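Local coordinates for protein levansucrase (Bacillus megaterium, PDB 3OM4) that belongs to the levansucrase/invertase family and folds as a five-bladed beta-propeller with a bound calcium ion, at residues Arg20-Val24 / Phe271-Glu275. The protein carries 1 engineered substitution. Numbering follows the deposited sequence.
Sequences RDNMV and FFQSE
R20 and E275 meet in a salt bridge carried by one carboxylate oxygen: E275 OE2 takes a hydrogen bond from R20 NE at 2.7 Å, through its lone pair anti to the other oxygen, and a weak one from R20 NH2 at 3.1 Å. The acceptor sits close to the guanidinium plane, while the carboxylate itself is turned 55° against that plane. E275 bends at chi2 (92°) to present OE2. Beyond this pair, R20 NH2 also reaches T347 O and NH1 makes a weak bond to T318 OG1, so several partners fix the buried guanidinium. The contact joins the short N-terminal helix 20-24 to helix 269-281 on the periphery of the strand-rich beta-propeller, its centre about 26 Å from the centre of the chain; the local axes pass 11.8 Å apart at 77°, bridged by the side chains of R20, D21, V24, F271 and E275. F271, with CG anti to its backbone nitrogen, pushes its ring to the first turn of helix 20-24, where CZ lies 3.6 Å from D21 CA. D21 OD1 stands over the centre of one ring face, 3.6 Å above its plane, while D21 OD2 is bound in a salt bridge to K25. V24 is modelled in two conformers; in one of them its CG2 comes 3.9 Å from F271 CE1, a contact that is therefore less certain.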
# COMPACT_ATOMS: atom_id res chain seq x y z
N ARG A 20 6.27 -20.02 -0.62
CA ARG A 20 7.73 -20.06 -0.62
C ARG A 20 8.28 -20.53 -1.97
O ARG A 20 9.28 -20.01 -2.44
CB ARG A 20 8.24 -20.93 0.52
CG ARG A 20 7.83 -20.43 1.90
CD ARG A 20 8.66 -21.06 3.01
NE ARG A 20 10.07 -20.65 2.93
CZ ARG A 20 10.57 -19.56 3.50
NH1 ARG A 20 9.80 -18.74 4.19
NH2 ARG A 20 11.87 -19.29 3.37
N ASP A 21 7.59 -21.49 -2.59
CA ASP A 21 8.01 -22.02 -3.89
C ASP A 21 8.00 -20.96 -4.98
O ASP A 21 8.91 -20.89 -5.80
CB ASP A 21 7.15 -23.21 -4.30
CG ASP A 21 7.77 -24.02 -5.42
OD1 ASP A 21 8.97 -24.37 -5.31
OD2 ASP A 21 7.06 -24.31 -6.40
N ASN A 22 6.97 -20.12 -4.99
CA ASN A 22 6.90 -19.03 -5.95
C ASN A 22 7.93 -17.94 -5.69
O ASN A 22 8.54 -17.42 -6.63
CB ASN A 22 5.49 -18.46 -6.03
CG ASN A 22 4.55 -19.35 -6.83
OD1 ASN A 22 4.97 -20.02 -7.78
ND2 ASN A 22 3.28 -19.36 -6.45
N MET A 23 8.16 -17.63 -4.42
CA MET A 23 9.13 -16.61 -4.02
C MET A 23 10.58 -17.00 -4.34
O MET A 23 11.36 -16.15 -4.80
CB MET A 23 8.98 -16.27 -2.54
CG MET A 23 7.65 -15.59 -2.18
SD MET A 23 7.41 -14.01 -3.01
CE MET A 23 6.36 -14.47 -4.38
N VAL A 24 10.94 -18.27 -4.12
CA VAL A 24 12.31 -18.74 -4.38
C VAL A 24 12.67 -18.68 -5.86
O VAL A 24 13.84 -18.59 -6.22
CB VAL A 24 12.61 -20.16 -3.80
CG1 VAL A 24 12.43 -20.19 -2.28
CG2 VAL A 24 11.78 -21.24 -4.49
N PHE A 271 10.76 -30.28 -1.63
CA PHE A 271 10.93 -28.83 -1.44
C PHE A 271 10.48 -28.43 -0.04
O PHE A 271 11.21 -27.75 0.67
CB PHE A 271 10.19 -28.02 -2.51
CG PHE A 271 10.22 -26.53 -2.26
CD1 PHE A 271 11.36 -25.79 -2.55
CD2 PHE A 271 9.12 -25.88 -1.71
CE1 PHE A 271 11.40 -24.41 -2.31
CE2 PHE A 271 9.15 -24.51 -1.46
CZ PHE A 271 10.29 -23.77 -1.76
N PHE A 272 9.28 -28.87 0.34
CA PHE A 272 8.75 -28.60 1.66
C PHE A 272 9.71 -29.06 2.77
O PHE A 272 10.05 -28.28 3.65
CB PHE A 272 7.35 -29.23 1.81
CG PHE A 272 6.85 -29.29 3.23
CD1 PHE A 272 6.57 -28.13 3.94
CD2 PHE A 272 6.65 -30.52 3.85
CE1 PHE A 272 6.11 -28.18 5.25
CE2 PHE A 272 6.19 -30.59 5.16
CZ PHE A 272 5.92 -29.41 5.87
N GLN A 273 10.16 -30.31 2.68
CA GLN A 273 11.06 -30.87 3.70
C GLN A 273 12.40 -30.13 3.82
O GLN A 273 12.85 -29.85 4.93
CB GLN A 273 11.27 -32.37 3.49
CG GLN A 273 10.00 -33.22 3.57
CD GLN A 273 9.32 -33.20 4.94
OE1 GLN A 273 9.91 -32.79 5.94
NE2 GLN A 273 8.08 -33.66 4.98
N SER A 274 13.02 -29.82 2.68
CA SER A 274 14.32 -29.13 2.68
C SER A 274 14.22 -27.67 3.15
O SER A 274 15.08 -27.19 3.89
CB SER A 274 14.98 -29.20 1.30
OG SER A 274 14.17 -28.57 0.32
N GLU A 275 13.17 -26.99 2.69
CA GLU A 275 12.91 -25.59 3.05
C GLU A 275 12.57 -25.47 4.54
O GLU A 275 13.06 -24.57 5.23
CB GLU A 275 11.78 -25.03 2.19
CG GLU A 275 11.53 -23.54 2.32
CD GLU A 275 12.30 -22.70 1.32
OE1 GLU A 275 13.26 -23.20 0.70
OE2 GLU A 275 11.94 -21.51 1.16